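Local atomic coordinates of ferrous iron transport protein B (PDB entry 3IBY), a protein that probably transports ferrous iron across the bacterial inner membrane in a GTP-driven uptake system, this chain being its cytosolic GTPase-containing part. Residues 91-96 against 115-120. Numbering follows the deposited sequence.
Sequences IDACHL and VALNMM
The carboxylate of D92 meets M119 across the contact through OD1, which makes van der Waals contact with the side-chain methylenes, 3.5 Å from M119 CB and equally close to M119 CG. The same OD1 takes the backbone N-H of C94 at 2.9 Å from D92 OD1 to C94 N; that donor stands well above the carboxylate plane, 53° out of it, and closes an Asx turn. OD2 accepts a weak hydrogen bond from H95 ND1, and the H95 ring carries C94 CB over one face, offset toward the rim. The third flat group, the N118 amide, points away from segment 91-96: its ND2 donates to the carbonyl of C12 and its OD1 accepts from the backbone N of A148, so both polar ends of this buried side chain are satisfied. CG of N118 lies anti to the backbone N (chi1 -165°), which carries the amide off toward C12 and A148, while N118 CB stays 3.4 Å from I91 O.

Three backbone hydrogen bonds join the two segments: I91 N to A116 O, N118 N to I91 O at 2.7 Å, and A93 N to N118 O at 3.0 Å. On the sheet face of I91 and L117, L117 CD2 packs against both I91 CG2 and A93 CB, the latter at 3.7 Å, and M120 SD also reaches A93 CB. I91 CD1 extends to V115 CG1, while helix 96-106 packs on I91.

These are neighbouring parallel strands of a beta-alpha-beta unit, 86-92 and 113-118, linked through helix 96-106. N118 to M120 belong to the predicted GTP site at the strand's C-terminal end, and N118, bridging toward the P-loop, is placed as in the guanine-recognition N-K-x-D motif of P-loop GTPases, here N-M-M-D.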
loop_
_atom_site.group_PDB
_atom_site.type_symbol
_atom_site.label_atom_id
_atom_site.label_comp_id
_atom_site.label_asym_id
_atom_site.label_seq_id
_atom_site.Cartn_x
_atom_site.Cartn_y
_atom_site.Cartn_z
ATOM N N ILE A 91 1.565 -8.948 1.136
ATOM C CA ILE A 91 1.239 -9.092 2.532
ATOM C C ILE A 91 1.793 -10.382 3.032
ATOM O O ILE A 91 1.772 -11.374 2.311
ATOM C CB ILE A 91 -0.260 -9.156 2.675
ATOM C CG1 ILE A 91 -0.834 -7.802 2.336
ATOM C CG2 ILE A 91 -0.672 -9.528 4.080
ATOM C CD1 ILE A 91 -2.286 -7.713 2.539
ATOM N N ASP A 92 2.253 -10.373 4.279
ATOM C CA ASP A 92 2.667 -11.583 5.001
ATOM C C ASP A 92 1.465 -12.099 5.785
ATOM O O ASP A 92 1.036 -11.459 6.721
ATOM C CB ASP A 92 3.837 -11.280 5.964
ATOM C CG ASP A 92 4.349 -12.543 6.707
ATOM O OD1 ASP A 92 3.659 -13.575 6.616
ATOM O OD2 ASP A 92 5.427 -12.522 7.380
ATOM N N ALA A 93 0.965 -13.287 5.443
ATOM C CA ALA A 93 -0.227 -13.881 6.117
ATOM C C ALA A 93 -0.075 -13.977 7.623
ATOM O O ALA A 93 -1.039 -13.941 8.375
ATOM C CB ALA A 93 -0.549 -15.230 5.535
ATOM N N CYS A 94 1.144 -14.056 8.076
ATOM C CA CYS A 94 1.373 -14.243 9.475
ATOM C C CYS A 94 1.285 -12.932 10.261
ATOM O O CYS A 94 1.382 -12.939 11.485
ATOM C CB CYS A 94 2.779 -14.847 9.687
ATOM S SG CYS A 94 3.120 -16.403 8.797
ATOM N N HIS A 95 1.198 -11.793 9.593
ATOM C CA HIS A 95 1.179 -10.535 10.332
ATOM C C HIS A 95 0.255 -9.635 9.610
ATOM O O HIS A 95 0.639 -8.517 9.259
ATOM C CB HIS A 95 2.572 -9.911 10.408
ATOM C CG HIS A 95 3.560 -10.767 11.127
ATOM N ND1 HIS A 95 4.583 -11.415 10.476
ATOM C CD2 HIS A 95 3.646 -11.138 12.427
ATOM C CE1 HIS A 95 5.298 -12.097 11.354
ATOM N NE2 HIS A 95 4.749 -11.949 12.543
ATOM N N LEU A 96 -0.949 -10.152 9.382
ATOM C CA LEU A 96 -1.977 -9.520 8.593
ATOM C C LEU A 96 -2.322 -8.162 9.149
ATOM O O LEU A 96 -2.269 -7.174 8.444
ATOM C CB LEU A 96 -3.216 -10.413 8.570
ATOM C CG LEU A 96 -4.282 -10.062 7.541
ATOM C CD1 LEU A 96 -3.688 -10.167 6.118
ATOM C CD2 LEU A 96 -5.543 -10.927 7.749
ATOM N N VAL A 115 -3.678 -7.679 -4.011
ATOM C CA VAL A 115 -2.955 -8.147 -2.839
ATOM C C VAL A 115 -2.422 -9.533 -3.119
ATOM O O VAL A 115 -3.145 -10.391 -3.638
ATOM C CB VAL A 115 -3.826 -8.165 -1.617
ATOM C CG1 VAL A 115 -3.092 -8.814 -0.464
ATOM C CG2 VAL A 115 -4.193 -6.777 -1.263
ATOM N N ALA A 116 -1.130 -9.710 -2.845
ATOM C CA ALA A 116 -0.418 -11.007 -2.925
ATOM C C ALA A 116 -0.242 -11.465 -1.495
ATOM O O ALA A 116 0.491 -10.831 -0.751
ATOM C CB ALA A 116 0.936 -10.841 -3.554
ATOM N N LEU A 117 -0.946 -12.524 -1.089
ATOM C CA LEU A 117 -1.050 -12.900 0.332
ATOM C C LEU A 117 -0.062 -14.016 0.486
ATOM O O LEU A 117 -0.327 -15.150 0.140
ATOM C CB LEU A 117 -2.468 -13.348 0.632
ATOM C CG LEU A 117 -3.152 -13.178 1.997
ATOM C CD1 LEU A 117 -3.920 -14.458 2.235
ATOM C CD2 LEU A 117 -2.209 -12.868 3.148
ATOM N N ASN A 118 1.130 -13.643 0.920
ATOM C CA ASN A 118 2.284 -14.523 0.879
ATOM C C ASN A 118 2.386 -15.336 2.189
ATOM O O ASN A 118 1.661 -15.086 3.134
ATOM C CB ASN A 118 3.534 -13.668 0.606
ATOM C CG ASN A 118 4.757 -14.481 0.191
ATOM O OD1 ASN A 118 4.659 -15.668 -0.172
ATOM N ND2 ASN A 118 5.930 -13.841 0.253
ATOM N N MET A 119 3.244 -16.352 2.189
ATOM C CA MET A 119 3.614 -17.134 3.372
ATOM C C MET A 119 2.452 -17.933 3.908
ATOM O O MET A 119 2.303 -18.149 5.132
ATOM C CB MET A 119 4.165 -16.231 4.445
ATOM C CG MET A 119 5.227 -15.267 3.964
ATOM S SD MET A 119 6.729 -16.087 3.469
ATOM C CE MET A 119 7.950 -14.814 3.834
ATOM N N MET A 120 1.632 -18.387 2.981
ATOM C CA MET A 120 0.471 -19.164 3.353
ATOM C C MET A 120 0.885 -20.480 4.058
ATOM O O MET A 120 0.097 -21.050 4.865
ATOM C CB MET A 120 -0.377 -19.482 2.117
ATOM C CG MET A 120 -1.012 -18.298 1.450
ATOM S SD MET A 120 -2.115 -17.442 2.543
ATOM C CE MET A 120 -3.520 -18.559 2.730
#